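Local coordinates for Tll0287 protein (Thermosynechococcus elongatus, PDB 5B82) that binds a covalently attached heme c in a PAS-like domain and probably serves in redox chemistry or sensing, at residues Glu77-Ala80 with Gln85-Gln88. Sequence-based numbering, arbitrary orientation.
Sequences EIAA and QVRQ. With HEC (heme c), chain B.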
loop_
_atom_site.group_PDB
_atom_site.type_symbol
_atom_site.label_atom_id
_atom_site.label_comp_id
_atom_site.label_asym_id
_atom_site.label_seq_id
_atom_site.Cartn_x
_atom_site.Cartn_y
_atom_site.Cartn_z
ATOM N N GLU A 77 4.304 13.010 -0.663
ATOM C CA GLU A 77 5.256 13.835 -1.411
ATOM C C GLU A 77 5.074 13.743 -2.929
ATOM O O GLU A 77 5.132 14.747 -3.632
ATOM C CB GLU A 77 6.695 13.481 -1.030
ATOM C CG GLU A 77 7.027 13.783 0.421
ATOM C CD GLU A 77 8.457 13.432 0.784
ATOM O OE1 GLU A 77 9.096 12.673 0.019
ATOM O OE2 GLU A 77 8.938 13.921 1.831
ATOM N N ILE A 78 4.850 12.534 -3.421
ATOM C CA ILE A 78 4.629 12.292 -4.841
ATOM C C ILE A 78 3.324 12.953 -5.299
ATOM O O ILE A 78 3.279 13.644 -6.332
ATOM C CB ILE A 78 4.614 10.769 -5.106
ATOM C CG1 ILE A 78 5.985 10.175 -4.760
ATOM C CG2 ILE A 78 4.246 10.453 -6.539
ATOM C CD1 ILE A 78 6.065 8.656 -4.847
ATOM N N ALA A 79 2.274 12.744 -4.505
ATOM C CA ALA A 79 0.972 13.340 -4.762
ATOM C C ALA A 79 1.105 14.848 -4.912
ATOM O O ALA A 79 0.606 15.421 -5.880
ATOM C CB ALA A 79 0.011 13.020 -3.638
ATOM N N ALA A 80 1.794 15.476 -3.958
ATOM C CA ALA A 80 1.920 16.938 -3.940
ATOM C C ALA A 80 2.802 17.445 -5.072
ATOM O O ALA A 80 2.489 18.442 -5.713
ATOM C CB ALA A 80 2.453 17.425 -2.593
ATOM N N GLN A 85 -3.436 12.388 -6.863
ATOM C CA GLN A 85 -3.806 11.823 -5.576
ATOM C C GLN A 85 -3.102 10.477 -5.521
ATOM O O GLN A 85 -3.168 9.723 -6.480
ATOM C CB GLN A 85 -5.311 11.621 -5.492
ATOM C CG GLN A 85 -6.086 12.932 -5.478
ATOM C CD GLN A 85 -7.410 12.819 -6.180
ATOM O OE1 GLN A 85 -8.247 11.984 -5.827
ATOM N NE2 GLN A 85 -7.607 13.647 -7.197
ATOM N N VAL A 86 -2.419 10.192 -4.416
ATOM C CA VAL A 86 -1.709 8.916 -4.245
ATOM C C VAL A 86 -2.017 8.405 -2.858
ATOM O O VAL A 86 -1.885 9.146 -1.885
ATOM C CB VAL A 86 -0.178 9.084 -4.370
ATOM C CG1 VAL A 86 0.540 7.721 -4.177
ATOM C CG2 VAL A 86 0.173 9.713 -5.702
ATOM N N ARG A 87 -2.433 7.149 -2.761
ATOM C CA ARG A 87 -2.881 6.611 -1.484
ATOM C C ARG A 87 -2.824 5.085 -1.448
ATOM O O ARG A 87 -3.206 4.409 -2.410
ATOM C CB ARG A 87 -4.320 7.050 -1.224
ATOM C CG ARG A 87 -4.817 6.771 0.181
ATOM C CD ARG A 87 -6.164 7.461 0.409
ATOM N NE ARG A 87 -7.255 6.804 -0.308
ATOM C CZ ARG A 87 -8.090 5.930 0.242
ATOM N NH1 ARG A 87 -7.963 5.599 1.525
ATOM N NH2 ARG A 87 -9.052 5.387 -0.484
ATOM N N GLN A 88 -2.363 4.545 -0.325
ATOM C CA GLN A 88 -2.458 3.111 -0.094
ATOM C C GLN A 88 -3.866 2.807 0.370
ATOM O O GLN A 88 -4.465 3.578 1.125
ATOM C CB GLN A 88 -1.462 2.669 0.969
ATOM C CG GLN A 88 -0.018 2.839 0.551
ATOM C CD GLN A 88 0.931 2.714 1.725
ATOM O OE1 GLN A 88 1.534 1.661 1.942
ATOM N NE2 GLN A 88 1.059 3.787 2.500
HETATM FE FE HEC B . 3.323 -2.477 6.814
HETATM C CHA HEC B . 0.971 -0.031 6.935
HETATM C CHB HEC B . 2.094 -3.426 3.684
HETATM C CHC HEC B . 5.789 -4.780 6.495
HETATM C CHD HEC B . 4.287 -1.835 10.048
HETATM N NA HEC B . 1.774 -1.890 5.569
HETATM C C1A HEC B . 1.013 -0.757 5.773
HETATM C C2A HEC B . 0.259 -0.484 4.564
HETATM C C3A HEC B . 0.583 -1.430 3.674
HETATM C C4A HEC B . 1.529 -2.329 4.284
HETATM C CMA HEC B . 0.054 -1.584 2.239
HETATM C CAA HEC B . -0.720 0.697 4.342
HETATM C CBA HEC B . -2.180 0.275 4.498
HETATM C CGA HEC B . -2.557 0.233 5.954
HETATM O O1A HEC B . -2.885 -0.868 6.462
HETATM O O2A HEC B . -2.501 1.294 6.630
HETATM N NB HEC B . 3.813 -3.846 5.368
HETATM C C1B HEC B . 3.230 -4.048 4.136
HETATM C C2B HEC B . 4.014 -5.021 3.403
HETATM C C3B HEC B . 5.027 -5.400 4.184
HETATM C C4B HEC B . 4.930 -4.663 5.428
HETATM C CMB HEC B . 3.685 -5.559 1.987
HETATM C CAB HEC B . 6.130 -6.425 3.831
HETATM C CBB HEC B . 7.023 -5.898 2.678
HETATM N NC HEC B . 4.744 -3.198 8.060
HETATM C C1C HEC B . 5.705 -4.116 7.701
HETATM C C2C HEC B . 6.698 -4.153 8.755
HETATM C C3C HEC B . 6.221 -3.448 9.795
HETATM C C4C HEC B . 5.024 -2.764 9.339
HETATM C CMC HEC B . 7.823 -5.214 8.806
HETATM C CAC HEC B . 6.859 -3.285 11.201
HETATM C CBC HEC B . 8.295 -2.709 11.209
HETATM N ND HEC B . 2.694 -1.202 8.286
HETATM C C1D HEC B . 3.333 -1.006 9.506
HETATM C C2D HEC B . 2.824 0.210 10.113
HETATM C C3D HEC B . 1.789 0.748 9.134
HETATM C C4D HEC B . 1.773 -0.182 8.038
HETATM C CMD HEC B . 3.230 0.834 11.464
HETATM C CAD HEC B . 0.944 2.035 9.255
HETATM C CBD HEC B . 1.798 3.123 8.615
HETATM C CGD HEC B . 1.032 4.421 8.476
HETATM O O1D HEC B . 0.648 5.015 9.508
HETATM O O2D HEC B . 0.818 4.855 7.323
#
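Val86 meets the helix through one methyl branch: CG2 sits 3.8 Å from CA of Ala79, whose own CB reaches back to 3.8 Å from the backbone N of Val86. This is the tight part, small side chain against branched one, and the small side chain is consistent with the close approach here, CA of Ala79 lying 5.1 Å from CA of Gln85. With CG2 anti to its carbonyl carbon and CG1 anti to its backbone N (chi1 180°), Val86 turns CG2 onto the helix, where CG2 of Ile78 adds a looser touch at 4.2 Å. The solvent side is different: Gln85 starts away from the helix and lies exposed, adding little. Beyond the apolar patch, Gln88 carries the same strand to the cofactor, its extended chain setting OE1 3.4 Å from CAA of heme c while Arg45 hydrogen-bonds that oxygen. Replacing Gln88 by alanine removes the amide, which would probably leave Arg45 without this acceptor and the heme propionate arm less well packed. Strand 85-89 pairs antiparallel with strand 172-181, and the short link from helix 69-82 back along this edge strand illustrates a helix packed on the antiparallel sheet of a PAS-like heme domain.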